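Local coordinates for protein PpBBE-like 1 D396N (Physcomitrella patens subsp. patens, PDB 6EO5) that is an engineered variant of a flavin-dependent cellobiose oxidase of the berberine bridge enzyme-like family, with FAD bound as its cofactor, at residues K334-S344 and I412-A423; I432-Y442 and N463-K471. All blocks are in the same frame, centred on the assembly; numbering follows the deposited sequence.

Contact 1: residues K334-S344 and I412-A423; sequences KSIYVNGPGLS and ITRYWKVVRTYA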
loop_
_atom_site.group_PDB
_atom_site.type_symbol
_atom_site.label_atom_id
_atom_site.label_comp_id
_atom_site.label_asym_id
_atom_site.label_seq_id
_atom_site.Cartn_x
_atom_site.Cartn_y
_atom_site.Cartn_z
ATOM N N LYS A 334 10.494 -4.598 5.996
ATOM C CA LYS A 334 11.362 -3.591 5.392
ATOM C C LYS A 334 11.205 -3.668 3.878
ATOM O O LYS A 334 10.662 -4.638 3.344
ATOM C CB LYS A 334 12.827 -3.796 5.805
ATOM C CG LYS A 334 13.020 -3.905 7.313
ATOM C CD LYS A 334 14.465 -4.127 7.737
ATOM C CE LYS A 334 15.345 -2.924 7.471
ATOM N NZ LYS A 334 14.991 -1.740 8.310
ATOM N N SER A 335 11.664 -2.639 3.168
ATOM C CA SER A 335 11.606 -2.681 1.706
ATOM C C SER A 335 12.814 -1.958 1.115
ATOM O O SER A 335 13.562 -1.257 1.821
ATOM C CB SER A 335 10.297 -2.077 1.170
ATOM O OG SER A 335 10.340 -0.658 1.156
ATOM N N ILE A 336 13.001 -2.135 -0.196
ATOM C CA ILE A 336 14.099 -1.496 -0.917
ATOM C C ILE A 336 13.757 -1.493 -2.396
ATOM O O ILE A 336 12.936 -2.287 -2.854
ATOM C CB ILE A 336 15.439 -2.226 -0.648
ATOM C CG1 ILE A 336 16.605 -1.233 -0.641
ATOM C CG2 ILE A 336 15.646 -3.360 -1.632
ATOM C CD1 ILE A 336 17.879 -1.831 -0.144
ATOM N N TYR A 337 14.389 -0.594 -3.153
ATOM C CA TYR A 337 14.235 -0.546 -4.606
ATOM C C TYR A 337 15.532 -0.959 -5.298
ATOM O O TYR A 337 16.631 -0.615 -4.845
ATOM C CB TYR A 337 13.819 0.853 -5.081
ATOM C CG TYR A 337 12.337 1.117 -4.978
ATOM C CD1 TYR A 337 11.433 0.558 -5.904
ATOM C CD2 TYR A 337 11.828 1.921 -3.957
ATOM C CE1 TYR A 337 10.047 0.800 -5.799
ATOM C CE2 TYR A 337 10.461 2.162 -3.839
ATOM C CZ TYR A 337 9.578 1.604 -4.756
ATOM O OH TYR A 337 8.236 1.865 -4.611
ATOM N N VAL A 338 15.392 -1.696 -6.396
ATOM C CA VAL A 338 16.505 -2.159 -7.217
ATOM C C VAL A 338 16.332 -1.579 -8.611
ATOM O O VAL A 338 15.233 -1.632 -9.177
ATOM C CB VAL A 338 16.569 -3.695 -7.285
ATOM C CG1 VAL A 338 17.765 -4.132 -8.099
ATOM C CG2 VAL A 338 16.613 -4.294 -5.881
ATOM N N ASN A 339 17.406 -1.020 -9.156
ATOM C CA ASN A 339 17.388 -0.420 -10.483
ATOM C C ASN A 339 17.812 -1.438 -11.536
ATOM O O ASN A 339 18.479 -2.434 -11.237
ATOM C CB ASN A 339 18.315 0.788 -10.547
ATOM C CG ASN A 339 17.795 1.965 -9.766
ATOM O OD1 ASN A 339 16.608 2.059 -9.455
ATOM N ND2 ASN A 339 18.690 2.885 -9.448
ATOM N N GLY A 340 17.409 -1.177 -12.782
ATOM C CA GLY A 340 17.871 -1.980 -13.902
ATOM C C GLY A 340 19.393 -1.992 -13.950
ATOM O O GLY A 340 20.030 -0.988 -13.645
ATOM N N PRO A 341 19.995 -3.125 -14.331
ATOM C CA PRO A 341 19.344 -4.361 -14.766
ATOM C C PRO A 341 19.096 -5.318 -13.622
ATOM O O PRO A 341 18.801 -6.486 -13.871
ATOM C CB PRO A 341 20.359 -4.949 -15.739
ATOM C CG PRO A 341 21.680 -4.555 -15.142
ATOM C CD PRO A 341 21.463 -3.216 -14.451
ATOM N N GLY A 342 19.230 -4.839 -12.386
ATOM C CA GLY A 342 18.931 -5.669 -11.237
ATOM C C GLY A 342 20.143 -5.979 -10.387
ATOM O O GLY A 342 21.184 -5.316 -10.474
ATOM N N LEU A 343 20.011 -6.982 -9.532
ATOM C CA LEU A 343 21.147 -7.416 -8.743
ATOM C C LEU A 343 22.149 -8.141 -9.632
ATOM O O LEU A 343 21.778 -8.936 -10.496
ATOM C CB LEU A 343 20.687 -8.324 -7.598
ATOM C CG LEU A 343 19.689 -7.719 -6.603
ATOM C CD1 LEU A 343 19.207 -8.764 -5.621
ATOM C CD2 LEU A 343 20.295 -6.534 -5.878
ATOM N N SER A 344 23.425 -7.847 -9.423
ATOM C CA SER A 344 24.506 -8.655 -9.967
ATOM C C SER A 344 24.317 -10.107 -9.567
ATOM O O SER A 344 23.508 -10.407 -8.685
ATOM C CB SER A 344 25.861 -8.147 -9.462
ATOM O OG SER A 344 25.995 -8.321 -8.055
ATOM N N ILE A 412 15.693 -9.801 9.632
ATOM C CA ILE A 412 15.233 -9.063 8.461
ATOM C C ILE A 412 16.018 -7.767 8.271
ATOM O O ILE A 412 16.083 -7.239 7.149
ATOM C CB ILE A 412 13.713 -8.808 8.543
ATOM C CG1 ILE A 412 13.146 -8.622 7.143
ATOM C CG2 ILE A 412 13.397 -7.611 9.422
ATOM C CD1 ILE A 412 12.962 -9.923 6.374
ATOM N N THR A 413 16.640 -7.252 9.331
ATOM C CA THR A 413 17.471 -6.061 9.191
ATOM C C THR A 413 18.853 -6.400 8.634
ATOM O O THR A 413 19.401 -5.643 7.821
ATOM C CB THR A 413 17.582 -5.353 10.539
ATOM O OG1 THR A 413 16.278 -4.887 10.912
ATOM C CG2 THR A 413 18.544 -4.181 10.461
ATOM N N ARG A 414 19.431 -7.526 9.060
ATOM C CA ARG A 414 20.622 -8.045 8.396
ATOM C C ARG A 414 20.372 -8.222 6.906
ATOM O O ARG A 414 21.195 -7.825 6.070
ATOM C CB ARG A 414 21.023 -9.382 9.008
ATOM C CG ARG A 414 21.731 -9.319 10.321
ATOM C CD ARG A 414 22.146 -10.723 10.706
ATOM N NE ARG A 414 21.047 -11.536 11.236
ATOM C CZ ARG A 414 20.883 -11.807 12.535
ATOM N NH1 ARG A 414 21.765 -11.331 13.430
ATOM N NH2 ARG A 414 19.846 -12.559 12.940
ATOM N N TYR A 415 19.233 -8.835 6.558
ATOM C CA TYR A 415 18.900 -9.078 5.162
ATOM C C TYR A 415 18.852 -7.775 4.379
ATOM O O TYR A 415 19.422 -7.673 3.284
ATOM C CB TYR A 415 17.566 -9.816 5.079
ATOM C CG TYR A 415 17.045 -10.057 3.663
ATOM C CD1 TYR A 415 16.373 -9.055 2.955
ATOM C CD2 TYR A 415 17.206 -11.288 3.046
ATOM C CE1 TYR A 415 15.899 -9.275 1.667
ATOM C CE2 TYR A 415 16.731 -11.517 1.767
ATOM C CZ TYR A 415 16.081 -10.515 1.084
ATOM O OH TYR A 415 15.609 -10.760 -0.177
ATOM N N TRP A 416 18.167 -6.763 4.925
ATOM C CA TRP A 416 18.098 -5.473 4.244
ATOM C C TRP A 416 19.490 -4.901 4.007
ATOM O O TRP A 416 19.753 -4.310 2.955
ATOM C CB TRP A 416 17.253 -4.487 5.049
ATOM C CG TRP A 416 16.970 -3.206 4.313
ATOM C CD1 TRP A 416 15.850 -2.912 3.589
ATOM C CD2 TRP A 416 17.828 -2.051 4.211
ATOM N NE1 TRP A 416 15.956 -1.652 3.044
ATOM C CE2 TRP A 416 17.156 -1.100 3.414
ATOM C CE3 TRP A 416 19.095 -1.732 4.722
ATOM C CZ2 TRP A 416 17.706 0.149 3.110
ATOM C CZ3 TRP A 416 19.640 -0.490 4.420
ATOM C CH2 TRP A 416 18.945 0.433 3.615
ATOM N N LYS A 417 20.401 -5.076 4.970
ATOM C CA LYS A 417 21.733 -4.509 4.812
ATOM C C LYS A 417 22.555 -5.269 3.777
ATOM O O LYS A 417 23.387 -4.662 3.090
ATOM C CB LYS A 417 22.452 -4.471 6.160
ATOM C CG LYS A 417 21.908 -3.400 7.094
ATOM C CD LYS A 417 22.662 -3.381 8.407
ATOM C CE LYS A 417 21.988 -2.462 9.404
ATOM N NZ LYS A 417 22.725 -2.428 10.701
ATOM N N VAL A 418 22.341 -6.584 3.647
ATOM C CA VAL A 418 23.002 -7.348 2.588
ATOM C C VAL A 418 22.547 -6.854 1.221
ATOM O O VAL A 418 23.367 -6.513 0.361
ATOM C CB VAL A 418 22.740 -8.856 2.754
ATOM C CG1 VAL A 418 23.261 -9.622 1.547
ATOM C CG2 VAL A 418 23.379 -9.377 4.030
ATOM N N VAL A 419 21.231 -6.800 0.999
ATOM C CA VAL A 419 20.742 -6.357 -0.303
ATOM C C VAL A 419 21.190 -4.926 -0.586
ATOM O O VAL A 419 21.506 -4.580 -1.732
ATOM C CB VAL A 419 19.206 -6.498 -0.395
ATOM C CG1 VAL A 419 18.692 -5.912 -1.730
ATOM C CG2 VAL A 419 18.797 -7.960 -0.234
ATOM N N ARG A 420 21.236 -4.078 0.452
ATOM C CA ARG A 420 21.568 -2.660 0.277
ATOM C C ARG A 420 22.880 -2.464 -0.479
ATOM O O ARG A 420 23.012 -1.530 -1.281
ATOM C CB ARG A 420 21.649 -1.972 1.641
ATOM C CG ARG A 420 22.210 -0.554 1.597
ATOM C CD ARG A 420 21.238 0.326 0.870
ATOM N NE ARG A 420 21.663 1.715 0.787
ATOM C CZ ARG A 420 22.247 2.259 -0.278
ATOM N NH1 ARG A 420 22.508 1.524 -1.349
ATOM N NH2 ARG A 420 22.570 3.546 -0.271
ATOM N N THR A 421 23.858 -3.342 -0.228
ATOM C CA THR A 421 25.139 -3.300 -0.927
ATOM C C THR A 421 24.969 -3.370 -2.442
ATOM O O THR A 421 25.779 -2.803 -3.183
ATOM C CB THR A 421 26.019 -4.455 -0.436
ATOM O OG1 THR A 421 26.407 -4.216 0.922
ATOM C CG2 THR A 421 27.258 -4.617 -1.298
ATOM N N TYR A 422 23.926 -4.045 -2.928
ATOM C CA TYR A 422 23.774 -4.278 -4.356
ATOM C C TYR A 422 22.629 -3.493 -4.981
ATOM O O TYR A 422 22.396 -3.629 -6.183
ATOM C CB TYR A 422 23.580 -5.777 -4.632
ATOM C CG TYR A 422 24.660 -6.651 -4.040
ATOM C CD1 TYR A 422 25.847 -6.888 -4.725
ATOM C CD2 TYR A 422 24.506 -7.222 -2.777
ATOM C CE1 TYR A 422 26.845 -7.679 -4.173
ATOM C CE2 TYR A 422 25.490 -8.019 -2.225
ATOM C CZ TYR A 422 26.654 -8.244 -2.928
ATOM O OH TYR A 422 27.633 -9.033 -2.372
ATOM N N ALA A 423 21.931 -2.661 -4.217
ATOM C CA ALA A 423 20.716 -2.012 -4.697
ATOM C C ALA A 423 20.820 -0.514 -4.415
ATOM O O ALA A 423 21.908 0.052 -4.286
ATOM C CB ALA A 423 19.483 -2.663 -4.055
HETATM O O HOH W 1 23.950 -5.267 -8.205
#
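Between Lys334 and Val338 the chain forms part of strand 331-338 and runs almost parallel to the 412-420 part of helix 405-420, the segment axes 9.1 Å apart and 7° from each other. This is alpha/beta packing: the helix lies against an outermost strand of the seven-stranded antiparallel sheet, while the side chains of Ser335 and Tyr337 start away from it. Trp416 is the hub. With CG anti to the backbone N (chi1 -171°) its indole reaches the strand, and Trp416 NE1 donates to Ser335 O at 2.7 Å; the acceptor lies near the ring plane, although the donor stands above the plane of the carbonyl. The two strand residues flanking Ser335 take opposite faces of the same indole. Lys334, bent in the outer part of its chain, lays CE beside Trp416 CB and holds NZ 4.9 Å from the five-membered ring centroid, over the face, a cation-pi contact; the ammonium group also forms a salt bridge with Asp433. On the other face Ile336 CD1 makes an off-centre CH-pi contact, 4.0 Å from that centroid. The other branch, Ile336 CG2, passes Val419 CG1 at 4.0 Å as the two side chains slide by in opposite directions. Beyond the helix the apolar seam continues: Ala423 CB settles against Val338 CG2 and also touches Tyr337 O. After the loop that follows the strand, Leu343 CD2 meets Tyr422 CB at 3.6 Å, the two side chains crossing at about a right angle. Ser344, the N-cap of helix 345-355, turns OG to Gly347 N and leaves its own backbone N for a water, which accepts from Ser344 N at 2.9 Å and donates to Tyr422 O at 3.0 Å.

Contact 2: residues I432-Y442 and N463-K471; sequences IDRDMPLSAYY and NFPQSIPLK
Gln466 pushes its extended side chain into the turn Asp433-Met436, with its amide nitrogen bonded to backbone carbonyls. Gln466 NE2 donates to Asp433 O at 2.8 Å with an N-H...O angle of 154°, coming from above the carbonyl plane. Met436 N, closing the type I turn, reaches that oxygen from the opposite face, so the carbonyl is gripped from both sides. A second, weak bond runs from NE2 to Met436 O. The amide oxygen OE1 accepts from Tyr86 OH, and these bonds together fix which way the amide is turned. The edge of the Tyr441 ring comes up to the same nitrogen, CE2 lying 3.8 Å from Gln466 NE2, with ring and amide planes 59° apart. Toward solvent, Arg434 lays its extended chain across Pro465: CG of the proline sits over the centre of one guanidinium face, 3.6 Å from Arg434 CZ. On the helix side the contact is apolar. Leu438 splits its two methyls, CD2 resting on the aliphatic part of Gln466 while CD1 meets Pro469 CD at 3.7 Å. One helical turn after Leu438, Tyr442 CE2 is approached by Ile468 CD1 to 3.5 Å, the two side chains crossing obliquely. Within the turn, Asp433 OD1 accepts from Asp435 N at 3.0 Å, and its carboxylate also forms a salt bridge with Lys332. The whole is a type I beta turn combined with an Asx turn, its Asp433 carbonyl also bonded by Gln466, in the C-terminal berberine-like region, where the final loop folds back beside the FAD-binding part of the chain.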
loop_
_atom_site.group_PDB
_atom_site.type_symbol
_atom_site.label_atom_id
_atom_site.label_comp_id
_atom_site.label_asym_id
_atom_site.label_seq_id
_atom_site.Cartn_x
_atom_site.Cartn_y
_atom_site.Cartn_z
ATOM N N ILE A 432 5.860 0.771 5.175
ATOM C CA ILE A 432 6.455 1.749 6.084
ATOM C C ILE A 432 7.362 1.095 7.139
ATOM O O ILE A 432 7.049 0.044 7.718
ATOM C CB ILE A 432 5.320 2.582 6.714
ATOM C CG1 ILE A 432 5.859 3.884 7.295
ATOM C CG2 ILE A 432 4.533 1.780 7.741
ATOM C CD1 ILE A 432 6.577 4.725 6.267
ATOM N N ASP A 433 8.512 1.729 7.380
ATOM C CA ASP A 433 9.605 1.153 8.168
ATOM C C ASP A 433 10.209 2.262 9.018
ATOM O O ASP A 433 10.801 3.202 8.477
ATOM C CB ASP A 433 10.659 0.535 7.242
ATOM C CG ASP A 433 11.858 -0.074 7.986
ATOM O OD1 ASP A 433 11.973 0.012 9.244
ATOM O OD2 ASP A 433 12.708 -0.644 7.271
ATOM N N ARG A 434 10.070 2.148 10.342
ATOM C CA ARG A 434 10.483 3.226 11.237
ATOM C C ARG A 434 11.992 3.467 11.228
ATOM O O ARG A 434 12.438 4.539 11.653
ATOM C CB ARG A 434 10.009 2.925 12.659
ATOM C CG ARG A 434 10.108 4.093 13.608
ATOM C CD ARG A 434 9.434 3.754 14.923
ATOM N NE ARG A 434 9.483 4.842 15.894
ATOM C CZ ARG A 434 8.637 4.941 16.911
ATOM N NH1 ARG A 434 7.694 4.024 17.064
ATOM N NH2 ARG A 434 8.728 5.947 17.773
ATOM N N ASP A 435 12.784 2.508 10.749
ATOM C CA ASP A 435 14.232 2.647 10.658
ATOM C C ASP A 435 14.707 3.243 9.341
ATOM O O ASP A 435 15.925 3.371 9.153
ATOM C CB ASP A 435 14.917 1.289 10.823
ATOM C CG ASP A 435 14.518 0.580 12.085
ATOM O OD1 ASP A 435 14.390 1.251 13.132
ATOM O OD2 ASP A 435 14.339 -0.660 12.012
ATOM N N MET A 436 13.794 3.555 8.399
ATOM C CA MET A 436 14.223 4.226 7.179
ATOM C C MET A 436 14.269 5.732 7.420
ATOM O O MET A 436 13.338 6.287 8.013
ATOM C CB MET A 436 13.286 3.920 6.014
ATOM C CG MET A 436 13.301 2.482 5.503
ATOM S SD MET A 436 14.954 1.924 5.063
ATOM C CE MET A 436 15.393 2.972 3.707
ATOM N N PRO A 437 15.335 6.417 7.016
ATOM C CA PRO A 437 15.287 7.880 6.984
ATOM C C PRO A 437 14.299 8.346 5.918
ATOM O O PRO A 437 14.159 7.718 4.866
ATOM C CB PRO A 437 16.722 8.263 6.618
ATOM C CG PRO A 437 17.186 7.149 5.790
ATOM C CD PRO A 437 16.583 5.907 6.422
ATOM N N LEU A 438 13.633 9.473 6.187
ATOM C CA LEU A 438 12.641 10.003 5.260
ATOM C C LEU A 438 13.215 10.272 3.870
ATOM O O LEU A 438 12.486 10.163 2.879
ATOM C CB LEU A 438 12.018 11.275 5.827
ATOM C CG LEU A 438 11.010 11.121 6.973
ATOM C CD1 LEU A 438 10.293 12.436 7.220
ATOM C CD2 LEU A 438 9.993 10.010 6.709
ATOM N N SER A 439 14.503 10.611 3.764
ATOM C CA SER A 439 15.110 10.810 2.453
ATOM C C SER A 439 15.006 9.565 1.587
ATOM O O SER A 439 15.017 9.673 0.351
ATOM C CB SER A 439 16.578 11.208 2.591
ATOM O OG SER A 439 17.304 10.258 3.359
ATOM N N ALA A 440 14.908 8.385 2.207
ATOM C CA ALA A 440 14.766 7.167 1.421
ATOM C C ALA A 440 13.390 7.080 0.767
ATOM O O ALA A 440 13.249 6.465 -0.300
ATOM C CB ALA A 440 15.022 5.947 2.294
ATOM N N TYR A 441 12.373 7.687 1.381
ATOM C CA TYR A 441 11.034 7.649 0.809
ATOM C C TYR A 441 10.759 8.833 -0.103
ATOM O O TYR A 441 10.072 8.686 -1.116
ATOM C CB TYR A 441 9.976 7.616 1.914
ATOM C CG TYR A 441 9.958 6.343 2.728
ATOM C CD1 TYR A 441 9.744 5.108 2.123
ATOM C CD2 TYR A 441 10.144 6.377 4.106
ATOM C CE1 TYR A 441 9.718 3.944 2.875
ATOM C CE2 TYR A 441 10.118 5.223 4.859
ATOM C CZ TYR A 441 9.900 4.008 4.241
ATOM O OH TYR A 441 9.870 2.854 4.996
ATOM N N TYR A 442 11.306 10.001 0.212
ATOM C CA TYR A 442 10.871 11.229 -0.422
ATOM C C TYR A 442 11.966 11.963 -1.190
ATOM O O TYR A 442 11.631 12.759 -2.074
ATOM C CB TYR A 442 10.239 12.149 0.640
ATOM C CG TYR A 442 9.017 11.518 1.298
ATOM C CD1 TYR A 442 7.975 10.986 0.524
ATOM C CD2 TYR A 442 8.906 11.428 2.677
ATOM C CE1 TYR A 442 6.847 10.397 1.118
ATOM C CE2 TYR A 442 7.790 10.841 3.278
ATOM C CZ TYR A 442 6.770 10.324 2.494
ATOM O OH TYR A 442 5.672 9.742 3.089
ATOM N N ASN A 463 0.582 14.311 13.505
ATOM C CA ASN A 463 1.934 13.763 13.479
ATOM C C ASN A 463 1.926 12.289 13.878
ATOM O O ASN A 463 0.990 11.789 14.510
ATOM C CB ASN A 463 2.885 14.551 14.401
ATOM C CG ASN A 463 2.446 14.510 15.852
ATOM O OD1 ASN A 463 2.572 13.484 16.534
ATOM N ND2 ASN A 463 1.912 15.620 16.328
ATOM N N PHE A 464 2.995 11.604 13.486
ATOM C CA PHE A 464 3.320 10.252 13.924
ATOM C C PHE A 464 4.823 10.078 13.739
ATOM O O PHE A 464 5.480 10.966 13.184
ATOM C CB PHE A 464 2.513 9.199 13.135
ATOM C CG PHE A 464 2.749 9.225 11.644
ATOM C CD1 PHE A 464 2.199 10.221 10.854
ATOM C CD2 PHE A 464 3.501 8.230 11.030
ATOM C CE1 PHE A 464 2.414 10.243 9.492
ATOM C CE2 PHE A 464 3.719 8.250 9.668
ATOM C CZ PHE A 464 3.179 9.258 8.902
ATOM N N PRO A 465 5.425 8.955 14.226
ATOM C CA PRO A 465 6.894 8.852 14.149
ATOM C C PRO A 465 7.513 9.170 12.791
ATOM O O PRO A 465 8.694 9.515 12.750
ATOM C CB PRO A 465 7.160 7.397 14.547
ATOM C CG PRO A 465 6.111 7.121 15.531
ATOM C CD PRO A 465 4.870 7.863 15.052
ATOM N N GLN A 466 6.762 9.096 11.684
ATOM C CA GLN A 466 7.330 9.428 10.380
ATOM C C GLN A 466 6.425 10.369 9.593
ATOM O O GLN A 466 6.284 10.250 8.374
ATOM C CB GLN A 466 7.641 8.163 9.584
ATOM C CG GLN A 466 9.010 7.579 9.909
ATOM C CD GLN A 466 9.162 6.143 9.461
ATOM O OE1 GLN A 466 8.385 5.273 9.860
ATOM N NE2 GLN A 466 10.164 5.884 8.625
ATOM N N SER A 467 5.818 11.339 10.268
ATOM C CA SER A 467 5.115 12.408 9.576
ATOM C C SER A 467 6.106 13.396 8.954
ATOM O O SER A 467 7.268 13.494 9.357
ATOM C CB SER A 467 4.170 13.140 10.534
ATOM O OG SER A 467 4.807 13.479 11.759
ATOM N N ILE A 468 5.637 14.124 7.949
ATOM C CA ILE A 468 6.516 15.132 7.348
ATOM C C ILE A 468 6.879 16.162 8.414
ATOM O O ILE A 468 5.988 16.639 9.148
ATOM C CB ILE A 468 5.836 15.787 6.126
ATOM C CG1 ILE A 468 5.381 14.723 5.113
ATOM C CG2 ILE A 468 6.777 16.754 5.441
ATOM C CD1 ILE A 468 6.504 13.875 4.510
ATOM N N PRO A 469 8.153 16.490 8.593
ATOM C CA PRO A 469 8.546 17.414 9.663
ATOM C C PRO A 469 8.330 18.873 9.280
ATOM O O PRO A 469 8.062 19.215 8.129
ATOM C CB PRO A 469 10.035 17.109 9.845
ATOM C CG PRO A 469 10.475 16.646 8.507
ATOM C CD PRO A 469 9.320 15.886 7.922
ATOM N N LEU A 470 8.482 19.742 10.283
ATOM C CA LEU A 470 8.385 21.188 10.104
ATOM C C LEU A 470 9.735 21.878 9.902
ATOM O O LEU A 470 9.759 23.021 9.440
ATOM C CB LEU A 470 7.659 21.821 11.298
ATOM C CG LEU A 470 6.148 21.549 11.357
ATOM C CD1 LEU A 470 5.609 21.720 12.748
ATOM C CD2 LEU A 470 5.394 22.476 10.430
ATOM N N LYS A 471 10.854 21.219 10.208
ATOM C CA LYS A 471 12.179 21.816 10.065
ATOM C C LYS A 471 12.844 21.341 8.777
ATOM O O LYS A 471 12.973 20.134 8.549
ATOM C CB LYS A 471 13.074 21.471 11.258
ATOM C CG LYS A 471 12.589 21.944 12.619
ATOM C CD LYS A 471 13.548 21.463 13.719
ATOM C CE LYS A 471 13.793 19.946 13.635
ATOM N NZ LYS A 471 14.582 19.404 14.791
#

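Overall arrangement
Contact 1 joins a strand of the large antiparallel sheet to the helix on its back; contact 2 joins loops and the short helix 438-442 within the C-terminal element. Both are partly buried, contact 1 farther from the centre of the chain. Their chemistry differs accordingly: contact 1 turns on an indole and a mainly apolar seam, contact 2 on an amide gripping a turn. They follow each other along the chain, with centres 20 Å apart, yet they touch. The Lys334-Asp433 salt bridge links the two, and Met436 CE packs 3.7 Å from Trp416 CZ2. The Tyr337 side chain lies about 8 Å from the bound FAD, that of Ile432 about 7 Å.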